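Local coordinates for protein chitinase (Jonesia denitrificans, PDB 5VG0) that binds copper through the lytic polysaccharide monooxygenase domain of a longer chitinase, and probably takes part in the breakdown of chitin, at residues H1-D6 with T71-A76; T5-R10 with M137-S142; E34-A39 with T129-Y134; T82-V87 with R123-N128. All coordinates share one frame; numbering follows the deposited sequence.

Contact 1 of 4, residues H1-D6 with T71-A76. With CU (copper (II) ion), chain C; PER (peroxide ion), chain D.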
# COMPACT_ATOMS: atom_id res chain seq x y z
N HIS A 1 3.22 -9.68 -6.89
CA HIS A 1 4.13 -9.02 -5.95
C HIS A 1 4.40 -7.60 -6.40
O HIS A 1 4.61 -7.35 -7.59
CB HIS A 1 5.42 -9.82 -5.82
CG HIS A 1 5.26 -11.04 -4.97
ND1 HIS A 1 4.25 -11.94 -5.17
CD2 HIS A 1 5.96 -11.48 -3.91
CE1 HIS A 1 4.34 -12.91 -4.28
NE2 HIS A 1 5.37 -12.65 -3.50
N GLY A 2 4.41 -6.68 -5.46
CA GLY A 2 4.66 -5.28 -5.75
C GLY A 2 4.33 -4.44 -4.54
O GLY A 2 3.75 -4.92 -3.57
N TRP A 3 4.71 -3.18 -4.61
CA TRP A 3 4.49 -2.27 -3.48
C TRP A 3 4.42 -0.83 -3.97
O TRP A 3 4.82 -0.51 -5.09
CB TRP A 3 5.54 -2.46 -2.37
CG TRP A 3 6.89 -1.91 -2.60
CD1 TRP A 3 7.40 -0.80 -2.00
CD2 TRP A 3 7.96 -2.44 -3.41
NE1 TRP A 3 8.70 -0.60 -2.38
CE2 TRP A 3 9.07 -1.59 -3.25
CE3 TRP A 3 8.07 -3.54 -4.25
CZ2 TRP A 3 10.28 -1.80 -3.91
CZ3 TRP A 3 9.27 -3.77 -4.89
CH2 TRP A 3 10.36 -2.90 -4.72
N VAL A 4 3.92 0.04 -3.10
CA VAL A 4 3.78 1.45 -3.40
C VAL A 4 5.06 2.17 -3.00
O VAL A 4 5.48 2.13 -1.83
CB VAL A 4 2.57 2.05 -2.67
CG1 VAL A 4 2.50 3.54 -2.88
CG2 VAL A 4 1.29 1.38 -3.14
N THR A 5 5.67 2.84 -3.96
CA THR A 5 6.95 3.51 -3.74
C THR A 5 6.82 5.01 -3.49
O THR A 5 7.72 5.60 -2.91
CB THR A 5 7.88 3.27 -4.92
OG1 THR A 5 7.29 3.81 -6.09
CG2 THR A 5 8.16 1.79 -5.13
N ASP A 6 5.73 5.65 -3.92
CA ASP A 6 5.58 7.08 -3.78
C ASP A 6 4.09 7.43 -3.76
O ASP A 6 3.36 7.05 -4.65
CB ASP A 6 6.25 7.81 -4.93
CG ASP A 6 6.25 9.30 -4.74
OD1 ASP A 6 6.61 9.75 -3.63
OD2 ASP A 6 5.88 10.02 -5.68
N THR A 71 2.36 5.87 -7.03
CA THR A 71 3.08 4.99 -7.94
C THR A 71 3.39 3.66 -7.29
O THR A 71 3.90 3.60 -6.16
CB THR A 71 4.37 5.65 -8.43
OG1 THR A 71 4.02 6.82 -9.18
CG2 THR A 71 5.17 4.70 -9.33
N TRP A 72 3.08 2.59 -8.01
CA TRP A 72 3.45 1.22 -7.68
C TRP A 72 4.64 0.76 -8.50
O TRP A 72 4.80 1.12 -9.67
CB TRP A 72 2.31 0.27 -8.04
CG TRP A 72 1.07 0.33 -7.21
CD1 TRP A 72 0.05 1.22 -7.30
CD2 TRP A 72 0.71 -0.60 -6.18
NE1 TRP A 72 -0.92 0.91 -6.38
CE2 TRP A 72 -0.54 -0.21 -5.68
CE3 TRP A 72 1.33 -1.72 -5.64
CZ2 TRP A 72 -1.19 -0.90 -4.66
CZ3 TRP A 72 0.69 -2.41 -4.62
CH2 TRP A 72 -0.57 -2.00 -4.15
N LYS A 73 5.44 -0.10 -7.89
CA LYS A 73 6.43 -0.92 -8.58
C LYS A 73 5.99 -2.37 -8.42
O LYS A 73 5.85 -2.86 -7.30
CB LYS A 73 7.81 -0.74 -7.95
CG LYS A 73 8.86 -1.62 -8.57
CD LYS A 73 10.23 -1.31 -8.02
CE LYS A 73 11.32 -2.11 -8.71
NZ LYS A 73 12.65 -1.78 -8.18
N LEU A 74 5.73 -3.03 -9.54
CA LEU A 74 5.31 -4.42 -9.51
C LEU A 74 6.45 -5.29 -10.00
O LEU A 74 6.99 -5.06 -11.08
CB LEU A 74 4.09 -4.65 -10.40
CG LEU A 74 2.92 -3.69 -10.18
CD1 LEU A 74 1.75 -4.14 -11.07
CD2 LEU A 74 2.49 -3.59 -8.73
N THR A 75 6.84 -6.27 -9.21
CA THR A 75 7.84 -7.23 -9.66
C THR A 75 7.22 -8.38 -10.42
O THR A 75 7.89 -8.99 -11.24
CB THR A 75 8.68 -7.73 -8.48
OG1 THR A 75 7.84 -8.29 -7.47
CG2 THR A 75 9.48 -6.59 -7.88
N ALA A 76 5.94 -8.67 -10.18
CA ALA A 76 5.25 -9.73 -10.89
C ALA A 76 3.86 -9.18 -11.14
O ALA A 76 3.03 -9.14 -10.21
CB ALA A 76 5.21 -11.01 -10.05
CU CU C . 3.07 -11.84 -6.79
O1 PER D . 1.83 -13.36 -5.92
O2 PER D . 3.07 -13.68 -6.66
O HOH W 1 3.94 9.11 -7.66
O HOH W 2 4.62 -13.51 -7.69

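Contact 2 of 4, residues T5-R10 with M137-S142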
# COMPACT_ATOMS: atom_id res chain seq x y z
N THR A 5 5.67 2.84 -3.96
CA THR A 5 6.95 3.51 -3.74
C THR A 5 6.82 5.01 -3.49
O THR A 5 7.72 5.60 -2.91
CB THR A 5 7.88 3.27 -4.92
OG1 THR A 5 7.29 3.81 -6.09
CG2 THR A 5 8.16 1.79 -5.13
N ASP A 6 5.73 5.65 -3.92
CA ASP A 6 5.58 7.08 -3.78
C ASP A 6 4.09 7.43 -3.76
O ASP A 6 3.36 7.05 -4.65
CB ASP A 6 6.25 7.81 -4.93
CG ASP A 6 6.25 9.30 -4.74
OD1 ASP A 6 6.61 9.75 -3.63
OD2 ASP A 6 5.88 10.02 -5.68
N PRO A 7 3.61 8.11 -2.70
CA PRO A 7 4.30 8.34 -1.43
C PRO A 7 4.68 6.98 -0.84
O PRO A 7 3.97 6.00 -1.04
CB PRO A 7 3.25 9.05 -0.58
CG PRO A 7 1.97 8.83 -1.20
CD PRO A 7 2.18 8.47 -2.63
N PRO A 8 5.79 6.90 -0.13
CA PRO A 8 6.28 5.58 0.27
C PRO A 8 5.36 4.89 1.26
O PRO A 8 4.91 5.47 2.25
CB PRO A 8 7.64 5.87 0.90
CG PRO A 8 7.63 7.29 1.22
CD PRO A 8 6.76 7.96 0.21
N SER A 9 5.11 3.61 1.00
CA SER A 9 4.42 2.76 1.94
C SER A 9 5.31 2.42 3.14
O SER A 9 6.53 2.60 3.12
CB SER A 9 3.99 1.47 1.24
OG SER A 9 5.12 0.80 0.71
N ARG A 10 4.68 1.88 4.18
CA ARG A 10 5.43 1.43 5.34
C ARG A 10 6.52 0.43 4.94
O ARG A 10 7.66 0.55 5.39
CB ARG A 10 4.48 0.86 6.41
CG ARG A 10 3.61 1.93 7.05
CD ARG A 10 2.79 1.38 8.19
NE ARG A 10 1.99 2.44 8.78
CZ ARG A 10 1.19 2.31 9.83
NH1 ARG A 10 1.05 1.15 10.43
NH2 ARG A 10 0.55 3.38 10.25
N MET A 137 0.16 3.81 3.62
CA MET A 137 0.93 5.03 3.44
C MET A 137 0.46 6.03 4.48
O MET A 137 -0.72 6.39 4.51
CB MET A 137 0.73 5.64 2.05
CG MET A 137 1.39 4.92 0.88
SD MET A 137 0.85 3.24 0.51
CE MET A 137 -0.85 3.55 0.07
N ASP A 138 1.37 6.50 5.30
CA ASP A 138 1.08 7.53 6.30
C ASP A 138 1.36 8.89 5.69
O ASP A 138 2.48 9.16 5.26
CB ASP A 138 1.92 7.30 7.55
CG ASP A 138 1.62 5.97 8.17
OD1 ASP A 138 0.47 5.78 8.62
OD2 ASP A 138 2.52 5.11 8.21
N VAL A 139 0.33 9.74 5.65
CA VAL A 139 0.41 11.00 4.94
C VAL A 139 -0.13 12.12 5.80
O VAL A 139 -0.92 11.91 6.72
CB VAL A 139 -0.34 10.95 3.59
CG1 VAL A 139 0.30 9.92 2.68
CG2 VAL A 139 -1.84 10.67 3.77
N VAL A 140 0.31 13.33 5.50
CA VAL A 140 -0.27 14.54 6.03
C VAL A 140 -0.70 15.37 4.83
O VAL A 140 0.14 15.75 4.01
CB VAL A 140 0.71 15.34 6.92
CG1 VAL A 140 0.00 16.57 7.47
CG2 VAL A 140 1.24 14.47 8.04
N VAL A 141 -1.99 15.61 4.72
CA VAL A 141 -2.58 16.28 3.57
C VAL A 141 -2.79 17.75 3.92
O VAL A 141 -3.37 18.06 4.97
CB VAL A 141 -3.90 15.61 3.19
CG1 VAL A 141 -4.59 16.37 2.06
CG2 VAL A 141 -3.69 14.13 2.83
N SER A 142 -2.37 18.64 3.04
CA SER A 142 -2.69 20.05 3.21
C SER A 142 -3.03 20.68 1.87
O SER A 142 -3.63 21.75 1.84
CB SER A 142 -1.55 20.81 3.87
OG SER A 142 -0.39 20.77 3.06
OXT SER A 142 -2.68 20.12 0.84
O HOH W 3 3.97 5.46 4.83
O HOH W 4 3.98 8.11 2.93

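Contact 3 of 4, residues E34-A39 with T129-Y134. With PER (peroxide ion), chain D.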
# COMPACT_ATOMS: atom_id res chain seq x y z
N GLU A 34 1.37 -10.17 0.99
CA GLU A 34 0.29 -10.90 0.35
C GLU A 34 -0.53 -11.59 1.43
O GLU A 34 0.02 -12.20 2.35
CB GLU A 34 0.91 -11.97 -0.56
CG GLU A 34 -0.08 -12.74 -1.39
CD GLU A 34 0.58 -13.73 -2.30
OE1 GLU A 34 1.68 -14.19 -1.98
OE2 GLU A 34 -0.00 -14.02 -3.35
N ALA A 35 -1.85 -11.51 1.32
CA ALA A 35 -2.73 -12.18 2.28
C ALA A 35 -4.08 -12.36 1.62
O ALA A 35 -4.36 -11.75 0.59
CB ALA A 35 -2.85 -11.38 3.58
N PRO A 36 -4.96 -13.15 2.21
CA PRO A 36 -6.28 -13.33 1.59
C PRO A 36 -7.01 -12.02 1.42
O PRO A 36 -6.87 -11.08 2.21
CB PRO A 36 -7.00 -14.26 2.57
CG PRO A 36 -5.91 -15.04 3.20
CD PRO A 36 -4.78 -14.07 3.35
N LYS A 37 -7.85 -11.97 0.39
CA LYS A 37 -8.72 -10.84 0.13
C LYS A 37 -9.61 -10.55 1.33
O LYS A 37 -10.00 -11.44 2.08
CB LYS A 37 -9.60 -11.16 -1.09
CG LYS A 37 -8.82 -11.09 -2.39
CD LYS A 37 -9.57 -11.73 -3.54
CE LYS A 37 -8.75 -11.72 -4.82
NZ LYS A 37 -9.43 -12.42 -5.94
N GLY A 38 -9.95 -9.28 1.49
CA GLY A 38 -10.99 -8.87 2.42
C GLY A 38 -10.51 -8.16 3.66
O GLY A 38 -11.36 -7.69 4.42
N ALA A 39 -9.22 -8.03 3.89
CA ALA A 39 -8.73 -7.39 5.10
C ALA A 39 -8.59 -5.89 4.92
O ALA A 39 -8.50 -5.38 3.80
CB ALA A 39 -7.38 -7.99 5.49
N THR A 129 -6.32 -15.47 -8.10
CA THR A 129 -6.03 -16.12 -6.83
C THR A 129 -6.96 -15.51 -5.80
O THR A 129 -7.69 -14.57 -6.10
CB THR A 129 -4.58 -15.96 -6.38
OG1 THR A 129 -4.42 -14.61 -5.93
CG2 THR A 129 -3.60 -16.28 -7.50
N ASN A 130 -6.91 -16.03 -4.57
CA ASN A 130 -7.68 -15.44 -3.49
C ASN A 130 -6.89 -14.42 -2.68
O ASN A 130 -7.31 -14.07 -1.57
CB ASN A 130 -8.25 -16.50 -2.54
CG ASN A 130 -9.35 -15.94 -1.66
OD1 ASN A 130 -10.26 -15.27 -2.14
ND2 ASN A 130 -9.27 -16.21 -0.37
N ASN A 131 -5.79 -13.92 -3.21
CA ASN A 131 -4.94 -13.01 -2.46
C ASN A 131 -5.02 -11.58 -2.95
O ASN A 131 -5.40 -11.28 -4.08
CB ASN A 131 -3.49 -13.49 -2.47
CG ASN A 131 -3.33 -14.78 -1.73
OD1 ASN A 131 -4.06 -15.07 -0.78
ND2 ASN A 131 -2.41 -15.59 -2.20
N ALA A 132 -4.63 -10.70 -2.05
CA ALA A 132 -4.42 -9.30 -2.31
C ALA A 132 -3.09 -8.89 -1.70
O ALA A 132 -2.53 -9.58 -0.85
CB ALA A 132 -5.54 -8.45 -1.73
N PHE A 133 -2.59 -7.74 -2.14
CA PHE A 133 -1.40 -7.13 -1.59
C PHE A 133 -1.79 -5.85 -0.87
O PHE A 133 -2.63 -5.10 -1.33
CB PHE A 133 -0.35 -6.85 -2.68
CG PHE A 133 0.22 -8.10 -3.24
CD1 PHE A 133 -0.47 -8.85 -4.18
CD2 PHE A 133 1.44 -8.59 -2.78
CE1 PHE A 133 0.04 -10.05 -4.63
CE2 PHE A 133 1.93 -9.77 -3.24
CZ PHE A 133 1.23 -10.52 -4.16
N TYR A 134 -1.17 -5.61 0.28
CA TYR A 134 -1.60 -4.61 1.24
C TYR A 134 -0.48 -3.60 1.47
O TYR A 134 0.61 -3.97 1.89
CB TYR A 134 -2.00 -5.28 2.54
CG TYR A 134 -3.24 -6.14 2.42
CD1 TYR A 134 -3.19 -7.45 1.95
CD2 TYR A 134 -4.49 -5.61 2.73
CE1 TYR A 134 -4.35 -8.21 1.81
CE2 TYR A 134 -5.64 -6.37 2.60
CZ TYR A 134 -5.57 -7.66 2.14
OH TYR A 134 -6.74 -8.37 2.03
O1 PER D . 1.83 -13.36 -5.92
O2 PER D . 3.07 -13.68 -6.66
O HOH W 5 -1.74 -13.89 -5.39
O HOH W 6 -10.61 -15.19 -4.88

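Contact 4 of 4, residues T82-V87 with R123-N128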
# COMPACT_ATOMS: atom_id res chain seq x y z
N THR A 82 -9.36 -5.30 -9.16
CA THR A 82 -9.40 -3.90 -8.78
C THR A 82 -8.22 -3.52 -7.90
O THR A 82 -7.63 -4.35 -7.20
CB THR A 82 -10.69 -3.55 -8.03
OG1 THR A 82 -10.81 -4.39 -6.89
CG2 THR A 82 -11.91 -3.65 -8.91
N TRP A 83 -7.94 -2.23 -7.93
CA TRP A 83 -7.09 -1.54 -6.98
C TRP A 83 -8.03 -0.71 -6.11
O TRP A 83 -8.76 0.13 -6.63
CB TRP A 83 -6.11 -0.62 -7.70
CG TRP A 83 -5.33 -1.26 -8.81
CD1 TRP A 83 -5.72 -1.42 -10.10
CD2 TRP A 83 -4.03 -1.82 -8.70
NE1 TRP A 83 -4.74 -2.04 -10.81
CE2 TRP A 83 -3.68 -2.30 -9.97
CE3 TRP A 83 -3.11 -1.95 -7.65
CZ2 TRP A 83 -2.47 -2.92 -10.22
CZ3 TRP A 83 -1.91 -2.56 -7.91
CH2 TRP A 83 -1.60 -3.04 -9.17
N GLU A 84 -8.04 -0.96 -4.82
CA GLU A 84 -8.92 -0.26 -3.89
C GLU A 84 -8.08 0.59 -2.96
O GLU A 84 -7.10 0.12 -2.39
CB GLU A 84 -9.74 -1.25 -3.08
CG GLU A 84 -10.73 -2.05 -3.91
CD GLU A 84 -11.43 -3.10 -3.10
OE1 GLU A 84 -10.75 -3.98 -2.56
OE2 GLU A 84 -12.67 -3.01 -2.98
N TYR A 85 -8.49 1.84 -2.79
CA TYR A 85 -7.81 2.77 -1.90
C TYR A 85 -8.76 3.20 -0.80
O TYR A 85 -9.84 3.71 -1.07
CB TYR A 85 -7.32 3.99 -2.68
CG TYR A 85 -6.27 3.63 -3.69
CD1 TYR A 85 -4.95 3.55 -3.34
CD2 TYR A 85 -6.60 3.33 -4.99
CE1 TYR A 85 -3.98 3.20 -4.24
CE2 TYR A 85 -5.61 2.98 -5.92
CZ TYR A 85 -4.30 2.92 -5.53
OH TYR A 85 -3.29 2.58 -6.39
N PHE A 86 -8.33 2.97 0.43
CA PHE A 86 -9.08 3.30 1.63
C PHE A 86 -8.38 4.46 2.34
O PHE A 86 -7.16 4.55 2.33
CB PHE A 86 -9.11 2.11 2.61
CG PHE A 86 -9.79 0.88 2.08
CD1 PHE A 86 -9.15 0.04 1.19
CD2 PHE A 86 -11.06 0.56 2.51
CE1 PHE A 86 -9.79 -1.09 0.72
CE2 PHE A 86 -11.69 -0.57 2.03
CZ PHE A 86 -11.05 -1.39 1.14
N VAL A 87 -9.16 5.34 2.95
CA VAL A 87 -8.62 6.39 3.80
C VAL A 87 -9.14 6.11 5.20
O VAL A 87 -10.35 6.08 5.43
CB VAL A 87 -9.02 7.78 3.31
CG1 VAL A 87 -8.56 8.85 4.29
CG2 VAL A 87 -8.46 7.99 1.91
N ARG A 123 -5.13 -1.69 -1.54
CA ARG A 123 -5.37 -3.12 -1.61
C ARG A 123 -5.42 -3.51 -3.08
O ARG A 123 -6.29 -3.05 -3.82
CB ARG A 123 -6.67 -3.45 -0.89
CG ARG A 123 -6.95 -4.89 -0.71
CD ARG A 123 -8.04 -5.08 0.35
NE ARG A 123 -9.37 -4.80 -0.17
CZ ARG A 123 -10.49 -4.98 0.51
NH1 ARG A 123 -10.47 -5.38 1.77
NH2 ARG A 123 -11.66 -4.77 -0.08
N TRP A 124 -4.46 -4.32 -3.50
CA TRP A 124 -4.34 -4.79 -4.88
C TRP A 124 -4.92 -6.19 -4.95
O TRP A 124 -4.34 -7.13 -4.39
CB TRP A 124 -2.87 -4.80 -5.28
CG TRP A 124 -2.56 -5.46 -6.58
CD1 TRP A 124 -3.40 -5.68 -7.62
CD2 TRP A 124 -1.29 -5.98 -6.97
NE1 TRP A 124 -2.74 -6.32 -8.63
CE2 TRP A 124 -1.44 -6.52 -8.26
CE3 TRP A 124 -0.04 -6.05 -6.37
CZ2 TRP A 124 -0.38 -7.11 -8.96
CZ3 TRP A 124 1.00 -6.63 -7.06
CH2 TRP A 124 0.83 -7.16 -8.33
N ASN A 125 -6.07 -6.35 -5.61
CA ASN A 125 -6.75 -7.63 -5.69
C ASN A 125 -6.34 -8.38 -6.96
O ASN A 125 -6.47 -7.87 -8.07
CB ASN A 125 -8.26 -7.40 -5.68
CG ASN A 125 -8.73 -6.79 -4.40
OD1 ASN A 125 -8.54 -7.35 -3.33
ND2 ASN A 125 -9.35 -5.65 -4.50
N VAL A 126 -5.85 -9.59 -6.78
CA VAL A 126 -5.41 -10.42 -7.89
C VAL A 126 -6.62 -11.19 -8.43
O VAL A 126 -7.39 -11.76 -7.66
CB VAL A 126 -4.30 -11.37 -7.41
CG1 VAL A 126 -3.89 -12.34 -8.51
CG2 VAL A 126 -3.09 -10.53 -6.93
N SER A 127 -6.79 -11.22 -9.75
CA SER A 127 -8.04 -11.72 -10.31
C SER A 127 -8.15 -13.23 -10.35
O SER A 127 -9.27 -13.74 -10.45
CB SER A 127 -8.26 -11.15 -11.71
OG SER A 127 -7.28 -11.61 -12.57
N ASN A 128 -7.03 -13.95 -10.28
CA ASN A 128 -7.02 -15.40 -10.44
C ASN A 128 -6.48 -16.14 -9.23
O ASN A 128 -6.21 -17.35 -9.32
CB ASN A 128 -6.21 -15.80 -11.69
CG ASN A 128 -4.83 -15.12 -11.76
OD1 ASN A 128 -4.30 -14.64 -10.76
ND2 ASN A 128 -4.25 -15.08 -12.96

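Contact 1 of 4, residues H1-D6 with T71-A76
The histidine brace of this AA10 lytic polysaccharide monooxygenase domain sits at the head of an antiparallel strand pair, where H1 meets T75 and A76 just beyond the end of strand 68-74. H1 O takes two backbone donors from one face of its carbonyl plane: A76 N at 3.2 Å, nearly straight, and T75 N at 3.0 Å, more bent. The carbonyl of the copper ligand is thereby fixed to the loop that follows strand 68-74. With CG beside the backbone N (chi1 -76°), the imidazole folds back so that H1 ND1 binds the copper at 2.0 Å while the terminal H1 N binds it at 2.2 Å; H78 completes the brace, and peroxide and a water also coordinate the metal.

Farther along, W3 and K73 exchange two backbone hydrogen bonds. Glycine suits the place of G2, because a CB on G2 would run into K73 O and L74 CD2. Near the far end the register slips by one residue in a classic beta bulge, T5 and D6 both facing T71: T5 N gives to T71 O at 2.9 Å, and T71 N gives to D6 O at 2.8 Å.

The two faces of the pair differ. On one, the aliphatic part of K73 runs beside the W3 indole, an amphipathic pairing suited to a partly exposed surface. On the other, buried face, W72 holds its indole against the first strand and hydrogen-bonds Y85 through NE1. V4 CG2 sits squarely over that indole in a CH-pi contact, 3.6 Å from the centroid of the W72 six-membered ring and 14° off its normal.

Contact 2 of 4, residues T5-R10 with M137-S142
R10 and D138 reach each other at about a right angle, and the arginine presents its guanidinium edge to the carboxylate. The grip is side-on: R10 NE bonds D138 OD2 at 2.8 Å and R10 NH2 bonds D138 OD1 at 2.9 Å, each oxygen using its syn lone pair. Both acceptors lie near the guanidinium plane, although the two groups are turned 33° apart. An arginine suits the place because its extended chain supplies the reach and its flat guanidinium two N-H groups in one plane. With an alanine at R10, the D138 carboxylate would probably lose its charge partner and be left held mainly by T119 OG1, at OD1.

Beside this salt bridge lies M137, whose chain, in the conformer described, bends at chi2 and chi3 and brings M137 CG within 3.4 Å of P7 O and M137 SD within 3.7 Å of S9 CB. P7, entered through a cis peptide, has its CB heading toward strand 131-141 and its CG near V139 CG1. Water also bridges the segments, one molecule linking P8 O to D138 N.

S9 is the N-cap of helix 10-15, its OG accepting from A12 N and also bonding V4 O. The link between strand 2-6 and that helix thus packs against strand 131-141. R10 is also held by L52, N55 and a cation-pi contact with W59, while M137 and V139 pack against I120 of strand 118-126.

Contact 3 of 4, residues E34-A39 with T129-Y134
E34 lays its aliphatic stem over one face of the F133 ring, with CG 4.2 Å from the ring centroid in a CH-pi contact. Its CG stands anti to the backbone N (chi1 -175°) and the chain continues extended, which carries the carboxylate past the ring to the peroxide; E34 OE2 is 3.2 Å from PER O1. The carboxylate lies 22° from the plane of the F133 ring, whose edge, at CZ, also faces the peroxide. From the other strand N131 ND2 gives E34 OE2 a weak hydrogen bond, the amide standing steeply to the carboxylate, and a water that donates to the same oxygen leads on to T129 OG1.

Strand 34-36 here borders strand 131-141 antiparallel. A35 and A132 exchange two nearly straight backbone bonds, their small methyls suiting the opposite face, where Y134 comes in. The phenol of Y134 pins the turn after the strand: Y134 OH donates to P36 O at 2.7 Å and accepts from A39 N at 3.1 Å, with A39 CB packed beside the ring. K37 spans the other end, its N bonded to N130 O and its extended chain taking NZ to T129 O at 2.8 Å and also to V126 O. T129 itself forms an ST turn, accepting from N131 N through OG1.

The chemistry pairs a polar acid with an apolar ring beside the copper-bound peroxide, both within its pocket. The weak N131 bond and the bridging water both reach E34 OE2, a second shell likely to limit the rotation of the carboxylate next to the oxygen species.

Contact 4 of 4, residues T82-V87 with R123-N128
W124 turns its CG anti to the backbone N (chi1 170°) while W83 sets its own beside the backbone N (chi1 -51°), and across the antiparallel strands 80-87 and 118-126 the two indoles come to lie flat upon each other. The six-membered ring of W83 and the five-membered ring of W124 form an offset stack, centroids 3.8 Å apart and planes at 13°. Large flat rings suit this buried face beside the copper site: the W124 side chain lies about 5 Å from the copper at nearest atoms and also meets F133. T80 holds W124 at NE1, and Q97 holds W83.

The other face is polar. R123, bent at chi3, folds its guanidinium back along E84, so that R123 NE at 2.9 Å and R123 NH2 at 2.8 Å both bond E84 OE1. N125 ND2 reaches the same oxygen from above the carboxylate plane, at 2.9 Å, and also gives to T82 OG1. F86 CZ lies over the guanidinium face. Replacing E84 by an alanine would probably leave the R123 charge without its mate and N125 ND2 without one acceptor.

Three donors thus converge on one carboxylate oxygen, which would be expected to favour the ionised glutamate and hold the arginine in place, where its NH1 also bonds A39 O.

Overall arrangement
Contact 2 is the most buried of the four; contacts 1 and 3 mix buried and exposed residues, and contact 4 buried and partly exposed ones. Contacts 1 and 2 share T5 and D6 at the end of strand 2-6, while contacts 2 and 3 take the later and the earlier part of strand 131-141, their centres about 21 Å apart. Contacts 3 and 4 lie about 8 Å apart between centres, tied by K37 and R123. The peroxide joins contacts 1 and 3. W72 meets W83 and Y85 of contact 4, and W124 meets H1 and A76. Contacts 2 and 4 each hold a salt bridge, but contact 2 alone lacks paired strands, using side chains and water instead.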